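U4/U6 snRNA-associated-splicing factor PRP24 (Saccharomyces cerevisiae, PDB 4N0T) binds U6 snRNA, promotes its annealing with U4 snRNA and serves as a recycling factor of the yeast spliceosome. Local coordinates at residues A[25-39]-A[51-64]. Sequence-based numbering, arbitrary orientation.
Sequences VYKYFKHCGPIIHVD and ARIEFARYDGALAA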
loop_
_atom_site.group_PDB
_atom_site.type_symbol
_atom_site.label_atom_id
_atom_site.label_comp_id
_atom_site.label_asym_id
_atom_site.label_seq_id
_atom_site.Cartn_x
_atom_site.Cartn_y
_atom_site.Cartn_z
ATOM N N VAL A 25 -30.230 -5.232 -7.459
ATOM C CA VAL A 25 -29.729 -6.176 -6.466
ATOM C C VAL A 25 -30.052 -5.688 -5.057
ATOM O O VAL A 25 -30.564 -6.458 -4.239
ATOM C CB VAL A 25 -28.227 -6.442 -6.652
ATOM C CG1 VAL A 25 -27.676 -7.253 -5.492
ATOM C CG2 VAL A 25 -28.001 -7.169 -7.976
ATOM N N TYR A 26 -29.780 -4.408 -4.789
ATOM C CA TYR A 26 -30.146 -3.769 -3.518
ATOM C C TYR A 26 -31.613 -3.962 -3.183
ATOM O O TYR A 26 -31.950 -4.485 -2.124
ATOM C CB TYR A 26 -29.873 -2.263 -3.569
ATOM C CG TYR A 26 -28.564 -1.849 -2.957
ATOM C CD1 TYR A 26 -28.418 -1.755 -1.579
ATOM C CD2 TYR A 26 -27.473 -1.537 -3.759
ATOM C CE1 TYR A 26 -27.213 -1.377 -1.016
ATOM C CE2 TYR A 26 -26.271 -1.153 -3.210
ATOM C CZ TYR A 26 -26.143 -1.076 -1.839
ATOM O OH TYR A 26 -24.935 -0.697 -1.296
ATOM N N LYS A 27 -32.484 -3.530 -4.091
ATOM C CA LYS A 27 -33.923 -3.616 -3.873
ATOM C C LYS A 27 -34.384 -5.041 -3.606
ATOM O O LYS A 27 -35.271 -5.264 -2.779
ATOM C CB LYS A 27 -34.690 -3.024 -5.059
ATOM C CG LYS A 27 -34.782 -1.500 -5.031
ATOM C CD LYS A 27 -35.581 -0.949 -6.216
ATOM C CE LYS A 27 -35.840 0.549 -6.067
ATOM N NZ LYS A 27 -34.573 1.336 -6.050
ATOM N N TYR A 28 -33.785 -6.006 -4.298
ATOM C CA TYR A 28 -34.166 -7.400 -4.105
ATOM C C TYR A 28 -33.773 -7.904 -2.712
ATOM O O TYR A 28 -34.511 -8.676 -2.099
ATOM C CB TYR A 28 -33.569 -8.312 -5.186
ATOM C CG TYR A 28 -34.092 -9.732 -5.101
ATOM C CD1 TYR A 28 -35.284 -10.087 -5.716
ATOM C CD2 TYR A 28 -33.407 -10.712 -4.389
ATOM C CE1 TYR A 28 -35.777 -11.379 -5.637
ATOM C CE2 TYR A 28 -33.897 -12.011 -4.303
ATOM C CZ TYR A 28 -35.083 -12.331 -4.932
ATOM O OH TYR A 28 -35.575 -13.610 -4.852
ATOM N N PHE A 29 -32.622 -7.461 -2.213
ATOM C CA PHE A 29 -32.071 -8.022 -0.976
ATOM C C PHE A 29 -32.143 -7.101 0.246
ATOM O O PHE A 29 -31.807 -7.524 1.355
ATOM C CB PHE A 29 -30.606 -8.443 -1.182
ATOM C CG PHE A 29 -30.433 -9.697 -1.996
ATOM C CD1 PHE A 29 -30.541 -10.946 -1.402
ATOM C CD2 PHE A 29 -30.139 -9.627 -3.351
ATOM C CE1 PHE A 29 -30.375 -12.098 -2.152
ATOM C CE2 PHE A 29 -29.963 -10.777 -4.097
ATOM C CZ PHE A 29 -30.081 -12.007 -3.500
ATOM N N LYS A 30 -32.548 -5.849 0.070
ATOM C CA LYS A 30 -32.441 -4.917 1.195
ATOM C C LYS A 30 -33.386 -5.225 2.362
ATOM O O LYS A 30 -33.139 -4.780 3.482
ATOM C CB LYS A 30 -32.498 -3.443 0.757
ATOM C CG LYS A 30 -33.835 -2.920 0.250
ATOM C CD LYS A 30 -33.632 -1.491 -0.278
ATOM C CE LYS A 30 -34.906 -0.658 -0.261
ATOM N NZ LYS A 30 -35.851 -1.048 -1.337
ATOM N N HIS A 31 -34.435 -6.008 2.109
ATOM C CA HIS A 31 -35.290 -6.503 3.193
ATOM C C HIS A 31 -34.589 -7.574 4.041
ATOM O O HIS A 31 -35.005 -7.846 5.173
ATOM C CB HIS A 31 -36.618 -7.057 2.658
ATOM C CG HIS A 31 -37.585 -6.008 2.191
ATOM N ND1 HIS A 31 -37.204 -4.709 1.913
ATOM C CD2 HIS A 31 -38.913 -6.069 1.952
ATOM C CE1 HIS A 31 -38.261 -4.021 1.522
ATOM N NE2 HIS A 31 -39.312 -4.820 1.536
ATOM N N CYS A 32 -33.534 -8.186 3.504
ATOM C CA CYS A 32 -32.803 -9.215 4.246
ATOM C C CYS A 32 -32.040 -8.621 5.415
ATOM O O CYS A 32 -31.745 -9.311 6.394
ATOM C CB CYS A 32 -31.808 -9.946 3.343
ATOM S SG CYS A 32 -32.570 -10.939 2.080
ATOM N N GLY A 33 -31.716 -7.336 5.314
ATOM C CA GLY A 33 -30.885 -6.691 6.314
ATOM C C GLY A 33 -30.058 -5.603 5.664
ATOM O O GLY A 33 -29.897 -5.590 4.440
ATOM N N PRO A 34 -29.543 -4.670 6.473
ATOM C CA PRO A 34 -28.736 -3.572 5.936
ATOM C C PRO A 34 -27.497 -4.070 5.176
ATOM O O PRO A 34 -26.816 -4.997 5.615
ATOM C CB PRO A 34 -28.339 -2.773 7.190
ATOM C CG PRO A 34 -28.632 -3.669 8.353
ATOM C CD PRO A 34 -29.766 -4.543 7.923
ATOM N N ILE A 35 -27.231 -3.448 4.033
ATOM C CA ILE A 35 -26.144 -3.862 3.148
ATOM C C ILE A 35 -25.011 -2.832 3.161
ATOM O O ILE A 35 -25.259 -1.628 3.062
ATOM C CB ILE A 35 -26.670 -4.045 1.711
ATOM C CG1 ILE A 35 -27.724 -5.160 1.682
ATOM C CG2 ILE A 35 -25.521 -4.336 0.740
ATOM C CD1 ILE A 35 -28.412 -5.352 0.343
ATOM N N ILE A 36 -23.777 -3.313 3.286
ATOM C CA ILE A 36 -22.592 -2.457 3.235
ATOM C C ILE A 36 -22.148 -2.176 1.797
ATOM O O ILE A 36 -21.826 -1.036 1.450
ATOM C CB ILE A 36 -21.415 -3.080 4.022
ATOM C CG1 ILE A 36 -21.758 -3.178 5.511
ATOM C CG2 ILE A 36 -20.134 -2.269 3.837
ATOM C CD1 ILE A 36 -20.627 -3.723 6.361
ATOM N N HIS A 37 -22.125 -3.213 0.960
ATOM C CA HIS A 37 -21.635 -3.046 -0.404
ATOM C C HIS A 37 -22.205 -4.104 -1.347
ATOM O O HIS A 37 -22.458 -5.240 -0.933
ATOM C CB HIS A 37 -20.101 -3.083 -0.430
ATOM C CG HIS A 37 -19.512 -2.488 -1.672
ATOM N ND1 HIS A 37 -19.063 -3.256 -2.728
ATOM C CD2 HIS A 37 -19.325 -1.200 -2.038
ATOM C CE1 HIS A 37 -18.613 -2.463 -3.683
ATOM N NE2 HIS A 37 -18.761 -1.211 -3.294
ATOM N N VAL A 38 -22.396 -3.722 -2.606
ATOM C CA VAL A 38 -22.848 -4.642 -3.643
ATOM C C VAL A 38 -21.954 -4.514 -4.872
ATOM O O VAL A 38 -21.748 -3.408 -5.364
ATOM C CB VAL A 38 -24.286 -4.323 -4.078
ATOM C CG1 VAL A 38 -24.684 -5.190 -5.268
ATOM C CG2 VAL A 38 -25.254 -4.541 -2.919
ATOM N N ASP A 39 -21.409 -5.631 -5.349
ATOM C CA ASP A 39 -20.743 -5.651 -6.657
ATOM C C ASP A 39 -21.484 -6.586 -7.604
ATOM O O ASP A 39 -21.906 -7.662 -7.198
ATOM C CB ASP A 39 -19.299 -6.120 -6.522
ATOM C CG ASP A 39 -18.459 -5.178 -5.693
ATOM O OD1 ASP A 39 -18.175 -4.065 -6.180
ATOM O OD2 ASP A 39 -18.082 -5.553 -4.562
ATOM N N ALA A 51 -23.353 -11.551 -8.362
ATOM C CA ALA A 51 -23.278 -10.439 -7.416
ATOM C C ALA A 51 -22.566 -10.857 -6.142
ATOM O O ALA A 51 -22.688 -11.996 -5.688
ATOM C CB ALA A 51 -24.667 -9.898 -7.084
ATOM N N ARG A 52 -21.811 -9.923 -5.572
ATOM C CA ARG A 52 -21.256 -10.084 -4.244
ATOM C C ARG A 52 -21.998 -9.095 -3.362
ATOM O O ARG A 52 -22.088 -7.914 -3.693
ATOM C CB ARG A 52 -19.758 -9.744 -4.262
ATOM C CG ARG A 52 -19.119 -9.647 -2.901
ATOM C CD ARG A 52 -17.676 -9.158 -3.049
ATOM N NE ARG A 52 -16.986 -9.112 -1.772
ATOM C CZ ARG A 52 -17.036 -8.077 -0.943
ATOM N NH1 ARG A 52 -17.742 -7.008 -1.275
ATOM N NH2 ARG A 52 -16.376 -8.105 0.205
ATOM N N ILE A 53 -22.560 -9.573 -2.254
ATOM C CA ILE A 53 -23.286 -8.685 -1.348
ATOM C C ILE A 53 -22.700 -8.820 0.045
ATOM O O ILE A 53 -22.717 -9.910 0.643
ATOM C CB ILE A 53 -24.811 -8.993 -1.313
ATOM C CG1 ILE A 53 -25.398 -8.985 -2.723
ATOM C CG2 ILE A 53 -25.548 -7.965 -0.444
ATOM C CD1 ILE A 53 -26.846 -9.484 -2.759
ATOM N N GLU A 54 -22.149 -7.721 0.555
ATOM C CA GLU A 54 -21.603 -7.713 1.900
ATOM C C GLU A 54 -22.652 -7.102 2.824
ATOM O O GLU A 54 -23.001 -5.923 2.684
ATOM C CB GLU A 54 -20.306 -6.908 1.957
ATOM C CG GLU A 54 -19.689 -6.896 3.344
ATOM C CD GLU A 54 -18.403 -6.105 3.407
ATOM O OE1 GLU A 54 -17.916 -5.668 2.341
ATOM O OE2 GLU A 54 -17.878 -5.923 4.527
ATOM N N PHE A 55 -23.165 -7.907 3.751
ATOM C CA PHE A 55 -24.186 -7.442 4.688
ATOM C C PHE A 55 -23.535 -6.850 5.925
ATOM O O PHE A 55 -22.409 -7.199 6.262
ATOM C CB PHE A 55 -25.125 -8.590 5.076
ATOM C CG PHE A 55 -26.115 -8.922 4.007
ATOM C CD1 PHE A 55 -27.308 -8.215 3.908
ATOM C CD2 PHE A 55 -25.843 -9.913 3.077
ATOM C CE1 PHE A 55 -28.231 -8.501 2.902
ATOM C CE2 PHE A 55 -26.747 -10.204 2.074
ATOM C CZ PHE A 55 -27.948 -9.498 1.984
ATOM N N ALA A 56 -24.250 -5.945 6.586
ATOM C CA ALA A 56 -23.770 -5.367 7.836
ATOM C C ALA A 56 -23.561 -6.441 8.901
ATOM O O ALA A 56 -22.594 -6.389 9.662
ATOM C CB ALA A 56 -24.740 -4.318 8.335
ATOM N N ARG A 57 -24.472 -7.407 8.958
ATOM C CA ARG A 57 -24.432 -8.440 9.995
ATOM C C ARG A 57 -24.711 -9.832 9.436
ATOM O O ARG A 57 -25.319 -9.962 8.375
ATOM C CB ARG A 57 -25.439 -8.111 11.108
ATOM C CG ARG A 57 -25.115 -6.831 11.874
ATOM C CD ARG A 57 -26.137 -6.551 12.968
ATOM N NE ARG A 57 -27.367 -5.958 12.445
ATOM C CZ ARG A 57 -27.463 -4.706 12.001
ATOM N NH1 ARG A 57 -26.397 -3.910 12.000
ATOM N NH2 ARG A 57 -28.626 -4.249 11.551
ATOM N N TYR A 58 -24.286 -10.860 10.169
ATOM C CA TYR A 58 -24.418 -12.250 9.732
ATOM C C TYR A 58 -25.861 -12.664 9.452
ATOM O O TYR A 58 -26.117 -13.447 8.529
ATOM C CB TYR A 58 -23.791 -13.193 10.760
ATOM C CG TYR A 58 -23.625 -14.613 10.275
ATOM C CD1 TYR A 58 -22.758 -14.912 9.235
ATOM C CD2 TYR A 58 -24.324 -15.661 10.870
ATOM C CE1 TYR A 58 -22.598 -16.210 8.789
ATOM C CE2 TYR A 58 -24.165 -16.965 10.430
ATOM C CZ TYR A 58 -23.301 -17.229 9.391
ATOM O OH TYR A 58 -23.139 -18.519 8.944
ATOM N N ASP A 59 -26.797 -12.132 10.235
ATOM C CA ASP A 59 -28.215 -12.428 10.050
ATOM C C ASP A 59 -28.717 -11.998 8.679
ATOM O O ASP A 59 -29.637 -12.613 8.132
ATOM C CB ASP A 59 -29.054 -11.757 11.145
ATOM C CG ASP A 59 -29.052 -12.541 12.450
ATOM O OD1 ASP A 59 -28.591 -13.708 12.448
ATOM O OD2 ASP A 59 -29.524 -11.993 13.474
ATOM N N GLY A 60 -28.124 -10.937 8.131
ATOM C CA GLY A 60 -28.491 -10.462 6.804
ATOM C C GLY A 60 -28.039 -11.438 5.730
ATOM O O GLY A 60 -28.769 -11.716 4.761
ATOM N N ALA A 61 -26.829 -11.958 5.897
ATOM C CA ALA A 61 -26.300 -12.982 4.996
ATOM C C ALA A 61 -27.155 -14.242 5.064
ATOM O O ALA A 61 -27.456 -14.856 4.043
ATOM C CB ALA A 61 -24.872 -13.306 5.344
ATOM N N LEU A 62 -27.536 -14.636 6.279
ATOM C CA LEU A 62 -28.426 -15.788 6.440
ATOM C C LEU A 62 -29.740 -15.578 5.714
ATOM O O LEU A 62 -30.224 -16.467 5.011
ATOM C CB LEU A 62 -28.697 -16.046 7.924
ATOM C CG LEU A 62 -27.511 -16.595 8.713
ATOM C CD1 LEU A 62 -27.891 -16.808 10.176
ATOM C CD2 LEU A 62 -27.008 -17.888 8.088
ATOM N N ALA A 63 -30.326 -14.400 5.885
ATOM C CA ALA A 63 -31.594 -14.096 5.246
ATOM C C ALA A 63 -31.471 -14.114 3.717
ATOM O O ALA A 63 -32.373 -14.591 3.023
ATOM C CB ALA A 63 -32.108 -12.754 5.720
ATOM N N ALA A 64 -30.360 -13.596 3.197
ATOM C CA ALA A 64 -30.140 -13.600 1.747
ATOM C C ALA A 64 -30.096 -15.021 1.193
ATOM O O ALA A 64 -30.630 -15.300 0.121
ATOM C CB ALA A 64 -28.858 -12.858 1.400
HETATM O O HOH W 1 -27.143 -7.014 7.610
HETATM O O HOH W 2 -19.731 -6.306 -2.572
#
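Ile53 sets its CD1 over one face of the Phe29 ring, 3.7 Å from the ring centroid, in a CH-pi contact. The two side chains cross at about a right angle. Ile53 CG1 lies anti to the carbonyl carbon (chi1 -54°) and chi2 is extended (172°), which carries CD1 between this ring and Val25 CG1. Tyr28 CD2 lies over the opposite face of Phe29, offset toward the rim, and Ala64 CB approaches obliquely, 3.8 Å from Phe29 CD1. A leucine in place of Phe29 would probably leave the Ile53 methyl without its aromatic face and open a gap beside Ala64.

Phe55 is flanked on both faces: Gly60 O lies over its centre and Ile53 CG2 nearer the rim. Ile35 CG1 meets Phe55 CE1 obliquely at 3.6 Å. Cys32 CB packs on Ala63 CB. Gly33 and Gly60 pass with CA atoms 4.5 Å apart; the backbone angles of Gly33 call for glycine, and a CB on Gly60 would strike the Phe55 ring.

On the other sheet face, Asp39 and Arg52 lie side by side, the carboxylate and guanidinium planes 46° apart. Their salt bridge is long, and water 2 bonds both side chains. Arg52 also pairs with Glu54 and with Asp132 of RRM 2, while Glu54 pairs with Arg4.

A classic beta bulge sets Ile36 and His37 together opposite Glu54. Ile36 N donates to Glu54 O at 2.8 Å; the His37 N bond is weak. Antiparallel strands 35-42 and 49-55, with helices 22-29 and 58-65 packed on one face, belong to the RRM fold.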